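Local coordinates for protein salt-tolerant glutaminase (Micrococcus luteus, PDB 3AGD) that probably catalyses the hydrolysis of L-glutamine to L-glutamate and ammonium, as a salt-tolerant member of the glutaminase family, at residues T14-V19 with C295-E300; A119-L124 with D136-I141. All coordinates share one frame; numbering follows the deposited sequence.

Contact 1: T14-V19 with C295-E300; sequences TELGAV and CRRLSE
A two-pronged salt bridge between E15 and R297 links the end of helix 4-16 to helix 289-301, the two terminal helices of the glutaminase domain, which pack beside its antiparallel sheet. The guanidinium approaches end-on and uses one nitrogen for each carboxylate oxygen: R297 NH2 lies 3.1 Å from E15 OE1, and R297 NH1 lies 3.0 Å from E15 OE2. Both hydrogen bonds are fairly straight, the first with an N-H...O angle of 167°. Both oxygens lie near the guanidinium plane, at its edge. The carboxylate, in contrast, is turned by 45° against that plane, which makes the fit less than flat. OE1 is met on its syn side, somewhat out of plane, whereas OE2 is approached from above the carboxylate.

The two chains reach each other in different ways. E15 runs out extended, with CG trans to its backbone N (chi1 -168°), and meets the arginine at about a right angle. R297 is folded at its second and third torsions. Its NE forms a further salt bridge with D301, one turn later in the same helix, so two acidic residues restrain the guanidinium. L16 adds an apolar neighbour, its CD2 standing 4.0 Å from R297 NH1, while its side chain also touches F39. The backbones stay well apart: even the nearest alpha carbons, L16 CA and R297 CA, are separated by 9.7 Å, a gap spanned by side chains. Helix 4-16 ends in a type I turn, L16-V19.

Next to R297, L298 packs on Y8 and L9 and against I41 and L43 of strand 40-44. Such pairing of N- and C-terminal helices alongside an antiparallel sheet is characteristic of the serine beta-lactamase-like fold.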
ATOM      1  N   THR A  14     -23.462  -9.119 -14.973  1.00 29.92           N
ATOM      2  CA  THR A  14     -24.117  -9.536 -16.211  1.00 29.28           C
ATOM      3  C   THR A  14     -23.099 -10.001 -17.245  1.00 28.02           C
ATOM      4  O   THR A  14     -23.295 -11.021 -17.905  1.00 27.87           O
ATOM      5  CB  THR A  14     -24.943  -8.389 -16.830  1.00 27.04           C
ATOM      6  OG1 THR A  14     -26.032  -8.063 -15.962  1.00 28.12           O
ATOM      7  CG2 THR A  14     -25.492  -8.800 -18.196  1.00 25.99           C
ATOM      8  N   GLU A  15     -22.016  -9.245 -17.383  1.00 28.41           N
ATOM      9  CA  GLU A  15     -20.978  -9.585 -18.345  1.00 28.69           C
ATOM     10  C   GLU A  15     -20.260 -10.885 -17.989  1.00 30.96           C
ATOM     11  O   GLU A  15     -20.358 -11.878 -18.714  1.00 34.19           O
ATOM     12  CB  GLU A  15     -19.949  -8.461 -18.447  1.00 27.42           C
ATOM     13  CG  GLU A  15     -19.023  -8.627 -19.638  1.00 30.09           C
ATOM     14  CD  GLU A  15     -17.874  -7.642 -19.646  1.00 35.77           C
ATOM     15  OE1 GLU A  15     -18.076  -6.471 -19.258  1.00 39.78           O
ATOM     16  OE2 GLU A  15     -16.765  -8.039 -20.057  1.00 36.58           O
ATOM     17  N   LEU A  16     -19.534 -10.876 -16.876  1.00 27.61           N
ATOM     18  CA  LEU A  16     -18.798 -12.059 -16.450  1.00 27.10           C
ATOM     19  C   LEU A  16     -19.724 -13.249 -16.268  1.00 27.65           C
ATOM     20  O   LEU A  16     -19.307 -14.398 -16.420  1.00 26.77           O
ATOM     21  CB  LEU A  16     -18.045 -11.783 -15.146  1.00 25.05           C
ATOM     22  CG  LEU A  16     -16.987 -10.677 -15.212  1.00 26.29           C
ATOM     23  CD1 LEU A  16     -16.175 -10.664 -13.918  1.00 23.22           C
ATOM     24  CD2 LEU A  16     -16.075 -10.899 -16.414  1.00 21.75           C
ATOM     25  N   GLY A  17     -20.983 -12.968 -15.952  1.00 27.69           N
ATOM     26  CA  GLY A  17     -21.953 -14.030 -15.753  1.00 29.42           C
ATOM     27  C   GLY A  17     -22.417 -14.713 -17.030  1.00 30.53           C
ATOM     28  O   GLY A  17     -23.246 -15.622 -16.981  1.00 30.26           O
ATOM     29  N   ALA A  18     -21.885 -14.285 -18.170  1.00 31.96           N
ATOM     30  CA  ALA A  18     -22.259 -14.874 -19.454  1.00 34.88           C
ATOM     31  C   ALA A  18     -21.690 -16.283 -19.597  1.00 37.49           C
ATOM     32  O   ALA A  18     -22.120 -17.056 -20.454  1.00 40.13           O
ATOM     33  CB  ALA A  18     -21.768 -13.995 -20.595  1.00 31.62           C
ATOM     34  N   VAL A  19     -20.710 -16.605 -18.761  1.00 35.14           N
ATOM     35  CA  VAL A  19     -20.087 -17.924 -18.768  1.00 31.21           C
ATOM     36  C   VAL A  19     -19.917 -18.381 -17.329  1.00 30.84           C
ATOM     37  O   VAL A  19     -19.948 -17.562 -16.406  1.00 30.40           O
ATOM     38  CB  VAL A  19     -18.715 -17.888 -19.454  1.00 30.26           C
ATOM     39  CG1 VAL A  19     -18.887 -17.544 -20.926  1.00 30.24           C
ATOM     40  CG2 VAL A  19     -17.815 -16.869 -18.765  1.00 27.64           C
ATOM     41  N   CYS A 295     -12.239  -9.666  -9.251  1.00 15.74           N
ATOM     42  CA  CYS A 295     -11.241  -8.862  -8.547  1.00 16.24           C
ATOM     43  C   CYS A 295     -10.243  -8.251  -9.538  1.00 17.40           C
ATOM     44  O   CYS A 295      -9.806  -7.109  -9.362  1.00 18.31           O
ATOM     45  CB  CYS A 295     -10.507  -9.711  -7.504  1.00 17.51           C
ATOM     46  SG  CYS A 295     -11.519 -10.130  -6.050  1.00 21.06           S
ATOM     47  N   ARG A 296      -9.888  -9.005 -10.578  1.00 16.74           N
ATOM     48  CA  ARG A 296      -8.964  -8.506 -11.595  1.00 18.97           C
ATOM     49  C   ARG A 296      -9.612  -7.331 -12.326  1.00 20.29           C
ATOM     50  O   ARG A 296      -8.955  -6.332 -12.612  1.00 19.72           O
ATOM     51  CB  ARG A 296      -8.614  -9.610 -12.602  1.00 19.99           C
ATOM     52  CG  ARG A 296      -7.792 -10.764 -12.022  1.00 20.26           C
ATOM     53  CD  ARG A 296      -7.458 -11.783 -13.102  1.00 24.20           C
ATOM     54  NE  ARG A 296      -6.842 -13.003 -12.579  1.00 26.98           N
ATOM     55  CZ  ARG A 296      -5.580 -13.105 -12.167  1.00 22.66           C
ATOM     56  NH1 ARG A 296      -4.766 -12.058 -12.204  1.00 18.49           N
ATOM     57  NH2 ARG A 296      -5.128 -14.271 -11.726  1.00 21.75           N
ATOM     58  N   ARG A 297     -10.906  -7.449 -12.618  1.00 18.48           N
ATOM     59  CA  ARG A 297     -11.628  -6.381 -13.303  1.00 20.05           C
ATOM     60  C   ARG A 297     -11.807  -5.151 -12.410  1.00 23.00           C
ATOM     61  O   ARG A 297     -11.728  -4.021 -12.888  1.00 24.72           O
ATOM     62  CB  ARG A 297     -12.995  -6.881 -13.788  1.00 17.48           C
ATOM     63  CG  ARG A 297     -12.944  -7.682 -15.086  1.00 19.33           C
ATOM     64  CD  ARG A 297     -12.580  -6.787 -16.276  1.00 26.34           C
ATOM     65  NE  ARG A 297     -13.653  -5.860 -16.647  1.00 28.58           N
ATOM     66  CZ  ARG A 297     -14.699  -6.183 -17.405  1.00 29.85           C
ATOM     67  NH1 ARG A 297     -14.822  -7.415 -17.885  1.00 28.05           N
ATOM     68  NH2 ARG A 297     -15.629  -5.277 -17.683  1.00 30.04           N
ATOM     69  N   LEU A 298     -12.054  -5.361 -11.119  1.00 22.28           N
ATOM     70  CA  LEU A 298     -12.219  -4.233 -10.206  1.00 22.06           C
ATOM     71  C   LEU A 298     -10.919  -3.437 -10.153  1.00 22.28           C
ATOM     72  O   LEU A 298     -10.928  -2.208 -10.170  1.00 19.95           O
ATOM     73  CB  LEU A 298     -12.579  -4.720  -8.801  1.00 20.07           C
ATOM     74  CG  LEU A 298     -13.997  -5.248  -8.577  1.00 20.60           C
ATOM     75  CD1 LEU A 298     -14.128  -5.768  -7.154  1.00 21.07           C
ATOM     76  CD2 LEU A 298     -15.000  -4.138  -8.828  1.00 20.45           C
ATOM     77  N   SER A 299      -9.802  -4.154 -10.092  1.00 23.77           N
ATOM     78  CA  SER A 299      -8.488  -3.528 -10.046  1.00 20.67           C
ATOM     79  C   SER A 299      -8.203  -2.738 -11.326  1.00 19.97           C
ATOM     80  O   SER A 299      -7.738  -1.595 -11.270  1.00 15.83           O
ATOM     81  CB  SER A 299      -7.403  -4.591  -9.846  1.00 19.62           C
ATOM     82  OG  SER A 299      -6.113  -4.061 -10.116  1.00 21.91           O
ATOM     83  N   GLU A 300      -8.487  -3.343 -12.477  1.00 19.78           N
ATOM     84  CA  GLU A 300      -8.240  -2.679 -13.751  1.00 24.32           C
ATOM     85  C   GLU A 300      -9.214  -1.555 -14.104  1.00 23.76           C
ATOM     86  O   GLU A 300      -8.788  -0.479 -14.522  1.00 22.21           O
ATOM     87  CB  GLU A 300      -8.227  -3.691 -14.897  1.00 31.47           C
ATOM     88  CG  GLU A 300      -8.010  -3.032 -16.252  1.00 43.89           C
ATOM     89  CD  GLU A 300      -7.890  -4.029 -17.384  1.00 56.26           C
ATOM     90  OE1 GLU A 300      -8.798  -4.877 -17.534  1.00 58.61           O
ATOM     91  OE2 GLU A 300      -6.887  -3.956 -18.131  1.00 61.29           O
TER

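Contact 2: A119-L124 with D136-I141; sequences AVHQLL and DRAVEI
L124 meets A138 and R137 where helices 114-123 and 131-146, consecutive in the helical part of the glutaminase domain, meet at a corner after a short connection. Starting at the root of L124, CB lies 4.4 Å from R137 CG; the backbone contributes separately, with L124 O 4.0 Å from R137 CG. At CG the leucine branches, and its two methyls take different partners. CD2 lies alongside R137, 4.2 Å from that residue's CG. CD1 reaches further into the interface and touches A138 CB at 3.9 Å, while also resting 3.8 Å above the plane of the H121 ring, over its centre, in a CH-pi contact. L124 therefore fills the angle between the imidazole and the second helix, and A73 of helix 67-78 adds to its surroundings.

The polar end of R137 is engaged by acidic partners. With CG trans to the backbone N (chi1 -180°) and a bend at the next bond, its NE pairs with D77 and its NH2 with E140 OE1 at 2.8 Å, a bent bond (133°) arriving from above the carboxylate plane. The imidazole itself approaches the second helix obliquely, bringing H121 NE2 within 4.3 Å of A138 CB.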
ATOM      1  N   ALA A 119      -2.902 -23.852  13.624  1.00 13.36           N
ATOM      2  CA  ALA A 119      -2.092 -23.312  14.713  1.00 14.02           C
ATOM      3  C   ALA A 119      -2.773 -22.078  15.295  1.00 14.55           C
ATOM      4  O   ALA A 119      -2.737 -21.854  16.503  1.00 17.46           O
ATOM      5  CB  ALA A 119      -0.693 -22.952  14.209  1.00 12.66           C
ATOM      6  N   VAL A 120      -3.389 -21.280  14.425  1.00 14.73           N
ATOM      7  CA  VAL A 120      -4.096 -20.070  14.842  1.00 14.69           C
ATOM      8  C   VAL A 120      -5.324 -20.402  15.700  1.00 17.51           C
ATOM      9  O   VAL A 120      -5.556 -19.775  16.731  1.00 18.84           O
ATOM     10  CB  VAL A 120      -4.559 -19.247  13.615  1.00 17.54           C
ATOM     11  CG1 VAL A 120      -5.642 -18.249  14.023  1.00 15.58           C
ATOM     12  CG2 VAL A 120      -3.366 -18.508  13.006  1.00 17.59           C
ATOM     13  N   HIS A 121      -6.108 -21.386  15.276  1.00 19.08           N
ATOM     14  CA  HIS A 121      -7.301 -21.761  16.025  1.00 21.70           C
ATOM     15  C   HIS A 121      -6.934 -22.237  17.432  1.00 21.80           C
ATOM     16  O   HIS A 121      -7.634 -21.939  18.397  1.00 22.68           O
ATOM     17  CB  HIS A 121      -8.075 -22.849  15.278  1.00 20.80           C
ATOM     18  CG  HIS A 121      -9.497 -22.982  15.721  1.00 22.06           C
ATOM     19  ND1 HIS A 121      -9.856 -23.569  16.917  1.00 24.45           N
ATOM     20  CD2 HIS A 121     -10.650 -22.552  15.155  1.00 18.80           C
ATOM     21  CE1 HIS A 121     -11.166 -23.492  17.068  1.00 20.86           C
ATOM     22  NE2 HIS A 121     -11.671 -22.879  16.012  1.00 20.46           N
ATOM     23  N   GLN A 122      -5.820 -22.958  17.532  1.00 20.05           N
ATOM     24  CA  GLN A 122      -5.313 -23.483  18.796  1.00 18.69           C
ATOM     25  C   GLN A 122      -4.900 -22.371  19.766  1.00 20.37           C
ATOM     26  O   GLN A 122      -4.846 -22.589  20.973  1.00 22.62           O
ATOM     27  CB  GLN A 122      -4.111 -24.412  18.523  1.00 15.97           C
ATOM     28  CG  GLN A 122      -3.227 -24.731  19.744  1.00 17.18           C
ATOM     29  CD  GLN A 122      -3.772 -25.850  20.620  1.00 17.94           C
ATOM     30  OE1 GLN A 122      -3.540 -27.032  20.357  1.00 18.99           O
ATOM     31  NE2 GLN A 122      -4.506 -25.480  21.660  1.00 16.05           N
ATOM     32  N   LEU A 123      -4.622 -21.184  19.237  1.00 18.81           N
ATOM     33  CA  LEU A 123      -4.196 -20.045  20.056  1.00 18.57           C
ATOM     34  C   LEU A 123      -5.317 -19.100  20.462  1.00 19.38           C
ATOM     35  O   LEU A 123      -5.155 -18.301  21.380  1.00 17.53           O
ATOM     36  CB  LEU A 123      -3.164 -19.208  19.291  1.00 16.15           C
ATOM     37  CG  LEU A 123      -1.773 -19.757  18.978  1.00 16.81           C
ATOM     38  CD1 LEU A 123      -1.199 -19.023  17.763  1.00 13.20           C
ATOM     39  CD2 LEU A 123      -0.872 -19.605  20.196  1.00 16.61           C
ATOM     40  N   LEU A 124      -6.446 -19.201  19.770  1.00 23.99           N
ATOM     41  CA  LEU A 124      -7.592 -18.315  19.955  1.00 28.96           C
ATOM     42  C   LEU A 124      -7.939 -17.553  21.238  1.00 36.73           C
ATOM     43  O   LEU A 124      -8.006 -16.329  21.204  1.00 45.38           O
ATOM     44  CB  LEU A 124      -8.852 -19.010  19.431  1.00 28.43           C
ATOM     45  CG  LEU A 124      -8.898 -18.844  17.908  1.00 28.10           C
ATOM     46  CD1 LEU A 124     -10.155 -19.460  17.333  1.00 27.30           C
ATOM     47  CD2 LEU A 124      -8.822 -17.351  17.578  1.00 24.17           C
ATOM     48  N   ASP A 136     -16.439 -20.446  19.873  1.00 18.00           N
ATOM     49  CA  ASP A 136     -17.213 -19.236  20.131  1.00 19.66           C
ATOM     50  C   ASP A 136     -16.396 -18.004  19.754  1.00 19.74           C
ATOM     51  O   ASP A 136     -16.922 -17.059  19.180  1.00 21.77           O
ATOM     52  CB  ASP A 136     -17.621 -19.130  21.611  1.00 24.17           C
ATOM     53  CG  ASP A 136     -18.718 -20.119  21.999  1.00 28.89           C
ATOM     54  OD1 ASP A 136     -19.431 -20.617  21.101  1.00 31.82           O
ATOM     55  OD2 ASP A 136     -18.876 -20.383  23.212  1.00 27.81           O
ATOM     56  N   ARG A 137     -15.107 -18.016  20.075  1.00 20.62           N
ATOM     57  CA  ARG A 137     -14.241 -16.881  19.766  1.00 18.21           C
ATOM     58  C   ARG A 137     -14.102 -16.667  18.254  1.00 16.32           C
ATOM     59  O   ARG A 137     -14.131 -15.532  17.772  1.00 17.68           O
ATOM     60  CB  ARG A 137     -12.863 -17.086  20.404  1.00 18.79           C
ATOM     61  CG  ARG A 137     -11.869 -15.946  20.151  1.00 19.93           C
ATOM     62  CD  ARG A 137     -12.431 -14.600  20.574  1.00 20.60           C
ATOM     63  NE  ARG A 137     -11.429 -13.543  20.489  1.00 22.42           N
ATOM     64  CZ  ARG A 137     -11.697 -12.287  20.145  1.00 23.43           C
ATOM     65  NH1 ARG A 137     -10.724 -11.388  20.099  1.00 24.23           N
ATOM     66  NH2 ARG A 137     -12.935 -11.934  19.829  1.00 22.68           N
ATOM     67  N   ALA A 138     -13.956 -17.755  17.503  1.00 13.35           N
ATOM     68  CA  ALA A 138     -13.828 -17.652  16.054  1.00 15.07           C
ATOM     69  C   ALA A 138     -15.123 -17.081  15.468  1.00 19.15           C
ATOM     70  O   ALA A 138     -15.101 -16.170  14.642  1.00 20.91           O
ATOM     71  CB  ALA A 138     -13.531 -19.028  15.451  1.00  8.94           C
ATOM     72  N   VAL A 139     -16.255 -17.617  15.906  1.00 19.35           N
ATOM     73  CA  VAL A 139     -17.544 -17.152  15.418  1.00 18.55           C
ATOM     74  C   VAL A 139     -17.755 -15.693  15.804  1.00 18.19           C
ATOM     75  O   VAL A 139     -18.291 -14.908  15.023  1.00 18.66           O
ATOM     76  CB  VAL A 139     -18.694 -18.006  15.993  1.00 19.81           C
ATOM     77  CG1 VAL A 139     -20.044 -17.385  15.636  1.00 19.87           C
ATOM     78  CG2 VAL A 139     -18.610 -19.422  15.436  1.00 17.87           C
ATOM     79  N   GLU A 140     -17.318 -15.332  17.008  1.00 14.74           N
ATOM     80  CA  GLU A 140     -17.471 -13.971  17.501  1.00 16.46           C
ATOM     81  C   GLU A 140     -16.683 -12.932  16.707  1.00 18.76           C
ATOM     82  O   GLU A 140     -17.237 -11.913  16.289  1.00 20.72           O
ATOM     83  CB  GLU A 140     -17.052 -13.881  18.971  1.00 18.35           C
ATOM     84  CG  GLU A 140     -17.071 -12.455  19.502  1.00 24.04           C
ATOM     85  CD  GLU A 140     -16.376 -12.305  20.846  1.00 29.29           C
ATOM     86  OE1 GLU A 140     -15.267 -12.857  21.013  1.00 28.22           O
ATOM     87  OE2 GLU A 140     -16.934 -11.620  21.730  1.00 32.22           O
ATOM     88  N   ILE A 141     -15.393 -13.175  16.499  1.00 19.39           N
ATOM     89  CA  ILE A 141     -14.583 -12.203  15.774  1.00 21.04           C
ATOM     90  C   ILE A 141     -15.173 -11.910  14.397  1.00 20.32           C
ATOM     91  O   ILE A 141     -15.244 -10.755  13.980  1.00 20.61           O
ATOM     92  CB  ILE A 141     -13.112 -12.671  15.630  1.00 18.81           C
ATOM     93  CG1 ILE A 141     -12.258 -11.520  15.081  1.00 20.21           C
ATOM     94  CG2 ILE A 141     -13.028 -13.889  14.720  1.00 15.47           C
ATOM     95  CD1 ILE A 141     -12.241 -10.268  15.966  1.00 15.92           C
TER

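How the contacts relate
The two contacts lie in different parts of the glutaminase domain, with centres 34 Å apart and nearest atoms about 20 Å apart. Contact 1 joins the terminal helices beside the antiparallel sheet and is closed by charge; contact 2, a buried helix-helix contact, is apolar across its interface. Along the chain, contact 2 falls between the two segments of contact 1. Contact 1 is away from the substrate site. Contact 2 is closer: the side chain of H121 lies about 5 Å from that of Y191 and about 8 Å from that of C195, both L-glutamate-binding residues, so this corner probably forms part of the second shell there.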